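Local coordinates for alpha-1,2-mannosidase (PDB 2WW2), which hydrolyses alpha-mannosides with inversion of the anomeric configuration, as a calcium-dependent glycoside hydrolase of family GH92 from a human gut symbiont, at residues Y312-P315 with Y316-N319; I597-P600 with W601-Q604; F100-Q103 with Q104-A107; F461-L465 with G466-I470; T280-Q283 with L284-F287. All blocks are in the same frame, centred on the assembly; numbering follows the deposited sequence.

Contact 1 of 5, residues Y312-P315 with Y316-N319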
loop_
_atom_site.group_PDB
_atom_site.type_symbol
_atom_site.label_atom_id
_atom_site.label_comp_id
_atom_site.label_asym_id
_atom_site.label_seq_id
_atom_site.Cartn_x
_atom_site.Cartn_y
_atom_site.Cartn_z
ATOM N N TYR A 312 16.393 -46.702 -18.685
ATOM C CA TYR A 312 16.683 -45.621 -17.763
ATOM C C TYR A 312 17.171 -46.135 -16.432
ATOM O O TYR A 312 16.778 -47.215 -15.966
ATOM C CB TYR A 312 15.454 -44.705 -17.569
ATOM C CG TYR A 312 14.233 -45.402 -16.975
ATOM C CD1 TYR A 312 14.028 -45.425 -15.596
ATOM C CD2 TYR A 312 13.293 -46.029 -17.790
ATOM C CE1 TYR A 312 12.919 -46.068 -15.044
ATOM C CE2 TYR A 312 12.166 -46.689 -17.243
ATOM C CZ TYR A 312 11.991 -46.696 -15.865
ATOM O OH TYR A 312 10.899 -47.326 -15.291
ATOM N N TYR A 313 18.054 -45.345 -15.836
ATOM C CA TYR A 313 18.375 -45.452 -14.426
ATOM C C TYR A 313 17.181 -44.903 -13.659
ATOM O O TYR A 313 16.772 -43.762 -13.882
ATOM C CB TYR A 313 19.602 -44.589 -14.106
ATOM C CG TYR A 313 19.880 -44.442 -12.609
ATOM C CD1 TYR A 313 20.483 -45.470 -11.895
ATOM C CD2 TYR A 313 19.569 -43.262 -11.929
ATOM C CE1 TYR A 313 20.769 -45.339 -10.531
ATOM C CE2 TYR A 313 19.841 -43.123 -10.560
ATOM C CZ TYR A 313 20.435 -44.163 -9.869
ATOM O OH TYR A 313 20.719 -44.027 -8.522
ATOM N N SER A 314 16.611 -45.692 -12.755
ATOM C CA SER A 314 15.492 -45.185 -11.979
ATOM C C SER A 314 15.962 -44.335 -10.808
ATOM O O SER A 314 16.700 -44.830 -9.943
ATOM C CB SER A 314 14.659 -46.345 -11.423
ATOM O OG SER A 314 13.679 -45.826 -10.541
ATOM N N PRO A 315 15.515 -43.060 -10.747
ATOM C CA PRO A 315 15.906 -42.292 -9.576
ATOM C C PRO A 315 15.003 -42.625 -8.400
ATOM O O PRO A 315 15.126 -41.986 -7.356
ATOM C CB PRO A 315 15.705 -40.829 -10.015
ATOM C CG PRO A 315 14.563 -40.899 -11.001
ATOM C CD PRO A 315 14.689 -42.273 -11.686
ATOM N N TYR A 316 14.108 -43.608 -8.570
ATOM C CA TYR A 316 13.247 -44.071 -7.480
ATOM C C TYR A 316 13.748 -45.345 -6.803
ATOM O O TYR A 316 13.631 -45.473 -5.581
ATOM C CB TYR A 316 11.781 -44.232 -7.933
ATOM C CG TYR A 316 11.207 -42.904 -8.409
ATOM C CD1 TYR A 316 10.719 -41.974 -7.497
ATOM C CD2 TYR A 316 11.221 -42.562 -9.760
ATOM C CE1 TYR A 316 10.242 -40.751 -7.916
ATOM C CE2 TYR A 316 10.732 -41.347 -10.186
ATOM C CZ TYR A 316 10.243 -40.449 -9.256
ATOM O OH TYR A 316 9.766 -39.232 -9.653
ATOM N N ASP A 317 14.313 -46.277 -7.569
ATOM C CA ASP A 317 14.810 -47.519 -6.965
ATOM C C ASP A 317 16.276 -47.816 -7.305
ATOM O O ASP A 317 16.837 -48.797 -6.829
ATOM C CB ASP A 317 13.887 -48.722 -7.252
ATOM C CG ASP A 317 13.934 -49.202 -8.700
ATOM O OD1 ASP A 317 14.775 -48.750 -9.514
ATOM O OD2 ASP A 317 13.108 -50.069 -9.033
ATOM N N GLY A 318 16.894 -46.965 -8.128
ATOM C CA GLY A 318 18.321 -47.114 -8.426
ATOM C C GLY A 318 18.727 -48.256 -9.358
ATOM O O GLY A 318 19.919 -48.466 -9.612
ATOM N N ASN A 319 17.746 -49.000 -9.857
ATOM C CA ASN A 319 17.994 -50.026 -10.864
ATOM C C ASN A 319 17.781 -49.492 -12.279
ATOM O O ASN A 319 17.187 -48.426 -12.456
ATOM C CB ASN A 319 17.088 -51.221 -10.590
ATOM C CG ASN A 319 17.417 -51.891 -9.277
ATOM O OD1 ASN A 319 16.533 -52.261 -8.511
ATOM N ND2 ASN A 319 18.695 -52.035 -9.003
#
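S314 OG takes the backbone N-H groups of the two residues after P315, Y316 N at 3.0 Å and D317 N at 3.1 Å. Its hydroxyl stands anti to the S314 nitrogen (chi1 173°), alongside the carbonyl carbon, which turns OG toward those two N-H groups. OG also pairs with a carboxylate oxygen of E363 in helix 347-364. The backbone of S314 is satisfied at both ends: its N meets N319 O at 2.8 Å, almost straight on, and its O receives G318 N, also at 2.8 Å but more bent. These bonds close the connection between antiparallel strands 310-313 and 320-322, and inside it D317 makes an Asx turn, its OD1 accepting N319 N at 3.0 Å from above the carboxylate plane. G318 turns the corner with a positive phi of 74°, which favours glycine. The Y313 ring slants past it, its CE1 lying 3.4 Å from G318 O, while the Y313 hydroxyl and G318 O both bind the side-chain amide of N179. The Y316 ring leans against P315, CD2 to CG 3.9 Å, and meets H375 edge-to-face. The hydroxyl of Y312 goes to E363 as well.

Contact 2 of 5, residues I597-P600 with W601-Q604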
loop_
_atom_site.group_PDB
_atom_site.type_symbol
_atom_site.label_atom_id
_atom_site.label_comp_id
_atom_site.label_asym_id
_atom_site.label_seq_id
_atom_site.Cartn_x
_atom_site.Cartn_y
_atom_site.Cartn_z
ATOM N N ILE A 597 -19.930 -17.159 -16.673
ATOM C CA ILE A 597 -20.970 -16.435 -15.972
ATOM C C ILE A 597 -21.521 -15.287 -16.811
ATOM O O ILE A 597 -22.075 -14.339 -16.267
ATOM C CB ILE A 597 -20.459 -15.923 -14.597
ATOM C CG1 ILE A 597 -19.304 -14.941 -14.776
ATOM C CG2 ILE A 597 -19.968 -17.078 -13.768
ATOM C CD1 ILE A 597 -18.524 -14.696 -13.503
ATOM N N GLY A 598 -21.315 -15.352 -18.126
ATOM C CA GLY A 598 -22.082 -14.532 -19.060
ATOM C C GLY A 598 -21.492 -13.234 -19.560
ATOM O O GLY A 598 -22.186 -12.455 -20.213
ATOM N N GLN A 599 -20.219 -12.977 -19.283
ATOM C CA GLN A 599 -19.628 -11.743 -19.791
ATOM C C GLN A 599 -18.255 -11.976 -20.417
ATOM O O GLN A 599 -17.249 -11.463 -19.916
ATOM C CB GLN A 599 -19.546 -10.694 -18.679
ATOM C CG GLN A 599 -20.904 -10.384 -18.016
ATOM C CD GLN A 599 -20.840 -9.163 -17.117
ATOM O OE1 GLN A 599 -19.773 -8.801 -16.615
ATOM N NE2 GLN A 599 -21.988 -8.526 -16.898
ATOM N N PRO A 600 -18.210 -12.754 -21.511
ATOM C CA PRO A 600 -16.941 -13.119 -22.159
ATOM C C PRO A 600 -16.128 -11.905 -22.603
ATOM O O PRO A 600 -14.906 -11.995 -22.734
ATOM C CB PRO A 600 -17.372 -13.979 -23.373
ATOM C CG PRO A 600 -18.838 -13.765 -23.513
ATOM C CD PRO A 600 -19.368 -13.408 -22.147
ATOM N N TRP A 601 -16.794 -10.776 -22.831
ATOM C CA TRP A 601 -16.079 -9.584 -23.290
ATOM C C TRP A 601 -15.082 -9.079 -22.258
ATOM O O TRP A 601 -14.060 -8.515 -22.623
ATOM C CB TRP A 601 -17.034 -8.459 -23.730
ATOM C CG TRP A 601 -18.011 -7.987 -22.676
ATOM C CD1 TRP A 601 -17.837 -6.961 -21.790
ATOM C CD2 TRP A 601 -19.325 -8.507 -22.437
ATOM N NE1 TRP A 601 -18.955 -6.827 -20.994
ATOM C CE2 TRP A 601 -19.885 -7.762 -21.375
ATOM C CE3 TRP A 601 -20.076 -9.538 -23.009
ATOM C CZ2 TRP A 601 -21.166 -8.012 -20.878
ATOM C CZ3 TRP A 601 -21.360 -9.781 -22.513
ATOM C CH2 TRP A 601 -21.886 -9.021 -21.460
ATOM N N LYS A 602 -15.376 -9.294 -20.976
ATOM C CA LYS A 602 -14.442 -8.926 -19.918
ATOM C C LYS A 602 -13.178 -9.816 -19.903
ATOM O O LYS A 602 -12.084 -9.334 -19.669
ATOM C CB LYS A 602 -15.153 -8.907 -18.563
ATOM C CG LYS A 602 -16.201 -7.771 -18.460
ATOM C CD LYS A 602 -16.800 -7.684 -17.031
ATOM C CE LYS A 602 -17.708 -6.461 -16.850
ATOM N NZ LYS A 602 -18.381 -6.564 -15.518
ATOM N N THR A 603 -13.350 -11.110 -20.159
ATOM C CA THR A 603 -12.230 -12.019 -20.377
ATOM C C THR A 603 -11.377 -11.495 -21.522
ATOM O O THR A 603 -10.160 -11.377 -21.394
ATOM C CB THR A 603 -12.740 -13.454 -20.724
ATOM O OG1 THR A 603 -13.267 -14.068 -19.543
ATOM C CG2 THR A 603 -11.605 -14.314 -21.265
ATOM N N GLN A 604 -12.033 -11.118 -22.616
ATOM C CA GLN A 604 -11.334 -10.662 -23.802
ATOM C C GLN A 604 -10.519 -9.393 -23.507
ATOM O O GLN A 604 -9.341 -9.293 -23.887
ATOM C CB GLN A 604 -12.338 -10.405 -24.927
ATOM C CG GLN A 604 -12.978 -11.683 -25.483
ATOM C CD GLN A 604 -14.376 -11.452 -26.067
ATOM O OE1 GLN A 604 -14.727 -10.342 -26.498
ATOM N NE2 GLN A 604 -15.183 -12.510 -26.081
#
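Q599 OE1 receives K602 NZ at 2.9 Å, in the plane of the amide carbonyl and on a lone pair. The two side chains run side by side in the same direction, the lysine fully extended, and the same ammonium group forms a salt bridge with D548, so the glutamine oxygen is its second partner. The main-chain O of Q599 takes K602 N at 3.1 Å from above the carbonyl plane. One residue on, P600 O accepts Q604 N at 3.0 Å as the helix gets under way. The CG of W601 is held between the backbone N and carbonyl carbon (chi1 58°). That torsion turns the indole back so that one face of its six-membered ring covers Q599 CA, 3.8 Å from the ring centroid and 12° off the normal, in a CH-pi contact. Further out, Q599 CG lies 3.7 Å from W601 CZ2. A serine in place of W601 would probably leave the Q599 backbone and methylenes without the indole face that covers them and the glutamine side chain freer to swing off K602. The loop ending at Q599 leads into helix 600-613, with Q599 and K602 against I544 of helix 540-551 and W601 and Q604 against Y685 of strand 685-691.

Contact 3 of 5, residues F100-Q103 with Q104-A107. With NA (sodium ion), chain E.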
loop_
_atom_site.group_PDB
_atom_site.type_symbol
_atom_site.label_atom_id
_atom_site.label_comp_id
_atom_site.label_asym_id
_atom_site.label_seq_id
_atom_site.Cartn_x
_atom_site.Cartn_y
_atom_site.Cartn_z
ATOM N N PHE A 100 33.600 -10.949 -18.466
ATOM C CA PHE A 100 33.005 -10.902 -19.808
ATOM C C PHE A 100 31.931 -9.814 -19.841
ATOM O O PHE A 100 31.416 -9.397 -18.798
ATOM C CB PHE A 100 32.385 -12.261 -20.194
ATOM C CG PHE A 100 31.129 -12.597 -19.439
ATOM C CD1 PHE A 100 29.880 -12.395 -20.024
ATOM C CD2 PHE A 100 31.192 -13.125 -18.152
ATOM C CE1 PHE A 100 28.705 -12.677 -19.323
ATOM C CE2 PHE A 100 30.034 -13.419 -17.443
ATOM C CZ PHE A 100 28.784 -13.220 -18.039
ATOM N N SER A 101 31.586 -9.373 -21.043
ATOM C CA SER A 101 30.523 -8.385 -21.234
ATOM C C SER A 101 29.355 -9.028 -21.955
ATOM O O SER A 101 29.559 -9.856 -22.859
ATOM C CB SER A 101 31.060 -7.231 -22.086
ATOM O OG SER A 101 30.004 -6.388 -22.477
ATOM N N HIS A 102 28.128 -8.680 -21.559
ATOM C CA HIS A 102 26.965 -9.178 -22.287
ATOM C C HIS A 102 26.996 -8.693 -23.738
ATOM O O HIS A 102 26.315 -9.252 -24.579
ATOM C CB HIS A 102 25.650 -8.749 -21.616
ATOM C CG HIS A 102 25.424 -9.370 -20.268
ATOM N ND1 HIS A 102 25.227 -10.724 -20.095
ATOM C CD2 HIS A 102 25.328 -8.817 -19.033
ATOM C CE1 HIS A 102 25.046 -10.985 -18.814
ATOM N NE2 HIS A 102 25.108 -9.846 -18.145
ATOM N N GLN A 103 27.786 -7.661 -24.041
ATOM C CA GLN A 103 27.869 -7.181 -25.429
ATOM C C GLN A 103 28.546 -8.228 -26.311
ATOM O O GLN A 103 28.382 -8.228 -27.541
ATOM C CB GLN A 103 28.670 -5.880 -25.536
ATOM C CG GLN A 103 27.888 -4.642 -25.199
ATOM C CD GLN A 103 28.730 -3.397 -25.359
ATOM O OE1 GLN A 103 29.594 -3.117 -24.532
ATOM N NE2 GLN A 103 28.490 -2.648 -26.430
ATOM N N GLN A 104 29.328 -9.106 -25.678
ATOM C CA GLN A 104 29.984 -10.182 -26.418
ATOM C C GLN A 104 29.416 -11.538 -26.021
ATOM O O GLN A 104 30.129 -12.531 -25.993
ATOM C CB GLN A 104 31.505 -10.126 -26.236
ATOM C CG GLN A 104 32.168 -9.044 -27.119
ATOM C CD GLN A 104 32.179 -9.460 -28.598
ATOM O OE1 GLN A 104 31.995 -10.644 -28.925
ATOM N NE2 GLN A 104 32.394 -8.507 -29.476
ATOM N N GLU A 105 28.116 -11.569 -25.744
ATOM C CA GLU A 105 27.430 -12.795 -25.361
ATOM C C GLU A 105 26.205 -12.989 -26.257
ATOM O O GLU A 105 25.446 -12.059 -26.491
ATOM C CB GLU A 105 26.970 -12.682 -23.908
ATOM C CG GLU A 105 26.106 -13.843 -23.412
ATOM C CD GLU A 105 25.409 -13.526 -22.092
ATOM O OE1 GLU A 105 24.761 -12.451 -22.002
ATOM O OE2 GLU A 105 25.519 -14.337 -21.145
ATOM N N LYS A 106 26.011 -14.200 -26.752
ATOM C CA LYS A 106 24.932 -14.469 -27.667
ATOM C C LYS A 106 24.310 -15.797 -27.228
ATOM O O LYS A 106 24.828 -16.867 -27.537
ATOM C CB LYS A 106 25.525 -14.599 -29.052
ATOM C CG LYS A 106 24.683 -14.113 -30.149
ATOM C CD LYS A 106 23.567 -15.069 -30.308
ATOM N N ALA A 107 23.203 -15.702 -26.499
ATOM C CA ALA A 107 22.510 -16.861 -25.959
ATOM C C ALA A 107 21.311 -17.240 -26.833
ATOM O O ALA A 107 20.427 -16.406 -27.063
ATOM C CB ALA A 107 22.029 -16.551 -24.516
HETATM NA NA NA E . 24.532 -10.044 -25.857
HETATM O O HOH W 1 25.455 -8.998 -27.796
HETATM O O HOH W 2 23.477 -11.286 -24.076
HETATM O O HOH W 3 22.589 -10.544 -27.262
HETATM O O HOH W 4 23.269 -8.104 -24.863
#
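H102 and E105 meet twice, through their side chains and through a shared sodium ion, at a corner in strand 98-108 built from two overlapping type I beta turns, S101 to Q104 and H102 to E105. Backbone hydrogen bonds close both: Q104 N reaches S101 O at 2.9 Å and E105 N reaches H102 O at 3.2 Å. S101 OG adds an ST turn by accepting the N-H of Q103. Metal coordination uses main-chain oxygens, H102 O and E105 O each lying 2.3 Å from the sodium ion, and four waters bring the ligands to six. One of those waters donates to E105 OE1 at 2.7 Å, making the carboxylate a second-shell group that positions a first-shell water. Ring contacts involve H102, whose imidazole stacks on Y56, and F100, whose CE1 comes 4.0 Å from E105 OE2. Among side-chain polar bonds, E105 OE2 is held by the hydroxyls of Y54 and Y112, and H102 NE2 pairs with Y56 O. E105 CG is anti to the backbone N (chi1 174°), which carries the extended chain alongside the histidine. There H102 ND1 donates to E105 OE1 at 2.6 Å, nearly in the ring plane yet from above the carboxylate plane.

Contact 4 of 5, residues F461-L465 with G466-I470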
loop_
_atom_site.group_PDB
_atom_site.type_symbol
_atom_site.label_atom_id
_atom_site.label_comp_id
_atom_site.label_asym_id
_atom_site.label_seq_id
_atom_site.Cartn_x
_atom_site.Cartn_y
_atom_site.Cartn_z
ATOM N N PHE A 461 -12.313 -40.118 -13.964
ATOM C CA PHE A 461 -11.562 -41.260 -14.473
ATOM C C PHE A 461 -12.316 -42.545 -14.223
ATOM O O PHE A 461 -12.541 -43.321 -15.166
ATOM C CB PHE A 461 -10.145 -41.313 -13.867
ATOM C CG PHE A 461 -9.235 -42.324 -14.518
ATOM C CD1 PHE A 461 -8.691 -42.087 -15.781
ATOM C CD2 PHE A 461 -8.900 -43.506 -13.859
ATOM C CE1 PHE A 461 -7.851 -43.019 -16.378
ATOM C CE2 PHE A 461 -8.060 -44.429 -14.443
ATOM C CZ PHE A 461 -7.543 -44.203 -15.712
ATOM N N ALA A 462 -12.736 -42.765 -12.978
ATOM C CA ALA A 462 -13.456 -43.989 -12.642
ATOM C C ALA A 462 -14.736 -44.085 -13.475
ATOM O O ALA A 462 -15.081 -45.153 -13.973
ATOM C CB ALA A 462 -13.798 -44.034 -11.169
ATOM N N GLU A 463 -15.448 -42.968 -13.604
ATOM C CA GLU A 463 -16.718 -42.983 -14.347
ATOM C C GLU A 463 -16.495 -43.431 -15.793
ATOM O O GLU A 463 -17.277 -44.220 -16.338
ATOM C CB GLU A 463 -17.394 -41.601 -14.307
ATOM C CG GLU A 463 -18.809 -41.634 -14.850
ATOM C CD GLU A 463 -19.594 -40.375 -14.540
ATOM O OE1 GLU A 463 -19.089 -39.284 -14.844
ATOM O OE2 GLU A 463 -20.718 -40.506 -13.995
ATOM N N SER A 464 -15.423 -42.937 -16.408
ATOM C CA SER A 464 -15.106 -43.284 -17.797
ATOM C C SER A 464 -14.727 -44.761 -17.976
ATOM O O SER A 464 -14.774 -45.276 -19.091
ATOM C CB SER A 464 -14.023 -42.360 -18.379
ATOM O OG SER A 464 -12.725 -42.808 -18.017
ATOM N N LEU A 465 -14.374 -45.449 -16.886
ATOM C CA LEU A 465 -14.078 -46.889 -16.950
ATOM C C LEU A 465 -15.322 -47.734 -16.695
ATOM O O LEU A 465 -15.285 -48.967 -16.823
ATOM C CB LEU A 465 -13.000 -47.279 -15.929
ATOM C CG LEU A 465 -11.678 -46.507 -15.924
ATOM C CD1 LEU A 465 -10.700 -47.140 -14.919
ATOM C CD2 LEU A 465 -11.064 -46.459 -17.320
ATOM N N GLY A 466 -16.421 -47.079 -16.326
ATOM C CA GLY A 466 -17.650 -47.785 -15.978
ATOM C C GLY A 466 -17.672 -48.170 -14.507
ATOM O O GLY A 466 -18.543 -48.939 -14.066
ATOM N N LYS A 467 -16.710 -47.671 -13.733
ATOM C CA LYS A 467 -16.698 -47.962 -12.293
ATOM C C LYS A 467 -17.495 -46.921 -11.497
ATOM O O LYS A 467 -16.933 -46.097 -10.768
ATOM C CB LYS A 467 -15.268 -48.093 -11.772
ATOM C CG LYS A 467 -14.464 -49.196 -12.466
ATOM C CD LYS A 467 -12.979 -49.060 -12.131
ATOM C CE LYS A 467 -12.133 -50.136 -12.820
ATOM N NZ LYS A 467 -12.545 -51.511 -12.401
ATOM N N GLN A 468 -18.817 -46.981 -11.632
ATOM C CA GLN A 468 -19.701 -45.945 -11.110
ATOM C C GLN A 468 -19.712 -45.811 -9.586
ATOM O O GLN A 468 -19.844 -44.703 -9.065
ATOM C CB GLN A 468 -21.133 -46.159 -11.619
ATOM C CG GLN A 468 -22.006 -44.922 -11.471
ATOM C CD GLN A 468 -21.492 -43.774 -12.306
ATOM O OE1 GLN A 468 -21.276 -43.924 -13.509
ATOM N NE2 GLN A 468 -21.271 -42.617 -11.672
ATOM N N ASP A 469 -19.567 -46.916 -8.868
ATOM C CA ASP A 469 -19.528 -46.849 -7.406
ATOM C C ASP A 469 -18.326 -46.042 -6.926
ATOM O O ASP A 469 -18.446 -45.147 -6.083
ATOM C CB ASP A 469 -19.487 -48.253 -6.797
ATOM C CG ASP A 469 -20.840 -48.940 -6.829
ATOM O OD1 ASP A 469 -21.869 -48.226 -6.924
ATOM O OD2 ASP A 469 -20.881 -50.193 -6.756
ATOM N N ILE A 470 -17.158 -46.352 -7.469
ATOM C CA ILE A 470 -15.962 -45.581 -7.140
ATOM C C ILE A 470 -16.105 -44.131 -7.608
ATOM O O ILE A 470 -15.713 -43.189 -6.894
ATOM C CB ILE A 470 -14.694 -46.237 -7.726
ATOM C CG1 ILE A 470 -14.434 -47.579 -7.017
ATOM C CG2 ILE A 470 -13.480 -45.293 -7.597
ATOM C CD1 ILE A 470 -13.337 -48.425 -7.664
HETATM O O HOH W 5 -19.532 -45.254 -15.225
HETATM O O HOH W 6 -22.609 -42.384 -14.831
#
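The E463 and Q468 side chains run side by side, pointing the same way, with carboxylate and amide planes 55° apart. Q468 NE2 donates to E463 OE2 at 3.2 Å, the oxygen lying close to the amide plane while the nitrogen comes in on the anti side of the carboxylate, out of its plane. The pair spans the junction where a Schellman motif, with G466 at positive phi, terminates helix 444-465 and K467 takes the N-cap position of helix 468-475. G466 has a phi of 87°, and a side chain there would clash with L465 O. Two backbone bonds make the cap: K467 N to A462 O at 3.0 Å and G466 N to E463 O at 3.0 Å. A462 O also takes L465 N, from the opposite face of its carbonyl plane.

Q468 reaches its partner by bending at chi2 (63°), and its NE2 also binds D472 one turn further along. E463 OE1 goes to the hydroxyl of Y475, so the glutamate fastens the end of one helix to the side of the next. A water links E463 O with Q468 OE1 as a solvent bridge. On the apolar side A462 CB meets I470 CG2 at 3.8 Å, joining the last turn of one helix to the first of the next. The aliphatic part of K467 crosses L465, whose side chain rests on W392 and A401. Beyond that crossing the lysine bends at its last torsion and its NZ forms a salt bridge with E402, after K467 CE has passed 3.9 Å from L465 CD1.

Contact 5 of 5, residues T280-Q283 with L284-F287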
loop_
_atom_site.group_PDB
_atom_site.type_symbol
_atom_site.label_atom_id
_atom_site.label_comp_id
_atom_site.label_asym_id
_atom_site.label_seq_id
_atom_site.Cartn_x
_atom_site.Cartn_y
_atom_site.Cartn_z
ATOM N N THR A 280 3.815 -8.143 -33.988
ATOM C CA THR A 280 5.094 -7.412 -33.980
ATOM C C THR A 280 6.268 -8.370 -33.703
ATOM O O THR A 280 6.070 -9.469 -33.188
ATOM C CB THR A 280 5.114 -6.309 -32.904
ATOM O OG1 THR A 280 5.026 -6.924 -31.625
ATOM C CG2 THR A 280 3.924 -5.310 -33.084
ATOM N N ASP A 281 7.488 -7.967 -34.054
ATOM C CA ASP A 281 8.656 -8.772 -33.670
ATOM C C ASP A 281 8.685 -9.001 -32.160
ATOM O O ASP A 281 9.044 -10.071 -31.680
ATOM C CB ASP A 281 9.956 -8.087 -34.105
ATOM C CG ASP A 281 10.175 -8.168 -35.592
ATOM O OD1 ASP A 281 9.506 -8.999 -36.248
ATOM O OD2 ASP A 281 11.013 -7.399 -36.101
ATOM N N GLU A 282 8.306 -7.988 -31.398
ATOM C CA GLU A 282 8.326 -8.149 -29.933
ATOM C C GLU A 282 7.342 -9.245 -29.463
ATOM O O GLU A 282 7.671 -10.078 -28.592
ATOM C CB GLU A 282 8.054 -6.803 -29.271
ATOM C CG GLU A 282 7.797 -6.866 -27.787
ATOM C CD GLU A 282 8.999 -7.293 -26.966
ATOM O OE1 GLU A 282 10.123 -7.403 -27.491
ATOM O OE2 GLU A 282 8.801 -7.535 -25.759
ATOM N N GLN A 283 6.148 -9.250 -30.047
ATOM C CA GLN A 283 5.167 -10.295 -29.752
ATOM C C GLN A 283 5.652 -11.692 -30.157
ATOM O O GLN A 283 5.463 -12.664 -29.430
ATOM C CB GLN A 283 3.831 -9.965 -30.445
ATOM C CG GLN A 283 3.106 -8.739 -29.819
ATOM C CD GLN A 283 1.855 -8.329 -30.592
ATOM O OE1 GLN A 283 1.818 -8.388 -31.826
ATOM N NE2 GLN A 283 0.823 -7.895 -29.866
ATOM N N LEU A 284 6.235 -11.808 -31.348
ATOM C CA LEU A 284 6.763 -13.086 -31.808
ATOM C C LEU A 284 7.897 -13.558 -30.864
ATOM O O LEU A 284 7.992 -14.733 -30.515
ATOM C CB LEU A 284 7.287 -12.943 -33.257
ATOM C CG LEU A 284 6.178 -12.685 -34.304
ATOM C CD1 LEU A 284 6.713 -12.191 -35.648
ATOM C CD2 LEU A 284 5.392 -13.974 -34.516
ATOM N N ARG A 285 8.773 -12.643 -30.474
ATOM C CA ARG A 285 9.826 -13.013 -29.505
ATOM C C ARG A 285 9.247 -13.477 -28.176
ATOM O O ARG A 285 9.716 -14.461 -27.591
ATOM C CB ARG A 285 10.801 -11.851 -29.304
ATOM C CG ARG A 285 11.623 -11.597 -30.578
ATOM C CD ARG A 285 12.704 -10.585 -30.347
ATOM N NE ARG A 285 12.180 -9.340 -29.828
ATOM C CZ ARG A 285 12.197 -8.187 -30.493
ATOM N NH1 ARG A 285 12.718 -8.131 -31.718
ATOM N NH2 ARG A 285 11.686 -7.090 -29.924
ATOM N N THR A 286 8.225 -12.790 -27.703
ATOM C CA THR A 286 7.646 -13.161 -26.404
ATOM C C THR A 286 7.037 -14.544 -26.511
ATOM O O THR A 286 7.313 -15.420 -25.699
ATOM C CB THR A 286 6.597 -12.130 -25.953
ATOM O OG1 THR A 286 7.201 -10.828 -25.943
ATOM C CG2 THR A 286 6.105 -12.449 -24.525
ATOM N N PHE A 287 6.229 -14.741 -27.548
ATOM C CA PHE A 287 5.538 -16.011 -27.773
ATOM C C PHE A 287 6.499 -17.202 -27.905
ATOM O O PHE A 287 6.334 -18.221 -27.232
ATOM C CB PHE A 287 4.673 -15.903 -29.039
ATOM C CG PHE A 287 3.856 -17.137 -29.331
ATOM C CD1 PHE A 287 2.700 -17.419 -28.590
ATOM C CD2 PHE A 287 4.234 -18.012 -30.342
ATOM C CE1 PHE A 287 1.948 -18.553 -28.862
ATOM C CE2 PHE A 287 3.487 -19.146 -30.623
ATOM C CZ PHE A 287 2.341 -19.424 -29.881
HETATM O O HOH W 7 12.571 -5.872 -34.118
#
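Helix 281-294 starts here in regular form, L284 N, R285 N and F287 N bonding to T280 O, D281 O and Q283 O four residues back. T280 is the N-cap, and with Q283 it forms a capping box: T280 OG1 accepts Q283 N at 3.0 Å, and Q283 OE1, whose position is less certain, takes T280 N. Over the first turn R285 folds back toward the helix start by a bend at chi3 (-56°), bringing one guanidinium face above D281 O and E282 CA. Its NH2 points edge-on to E282 OE1, 2.9 Å away, in a salt bridge that uses the oxygen's anti lone pair; carboxylate and guanidinium planes stand 62° apart. R285 NE binds S617 OG and E282 OE2 binds S617 N, so this loop residue engages both members of the ion pair. A water bridges R285 NH1, at the longer distance of 3.3 Å, to D281 OD2. T286 OG1 donates back to E282 O at 2.8 Å, and T286 N reaches the same oxygen from the opposite face of its plane. A leucine in place of R285 would probably leave the E282 carboxylate without its charged mate and S617 OG without the arginine N-H it receives. Acidic D281 and E282 lie in the first turn, where their negative charge probably suits the positive end of the helix dipole, and R285 would partly balance them.

How the contacts relate
Each contact closes a short local turn within one unbroken piece of chain, and the five follow in series, with none nested or crossing. Contact 3 comes first, turning a corner in strand 98-108 of the N-terminal beta domain. Contact 5 then starts helix 281-294 in the catalytic domain, its nearest atoms about 10 Å from contact 3, the closest approach of any two. Contact 1 joins strands 310-313 and 320-322, contact 4 connects helix 444-465 to helix 468-475, and contact 2 leads a loop into helix 600-613. Contact 1 lies across the chain's centre from contacts 2 and 5, as contact 3 does from contact 4, their centres about 57 Å apart.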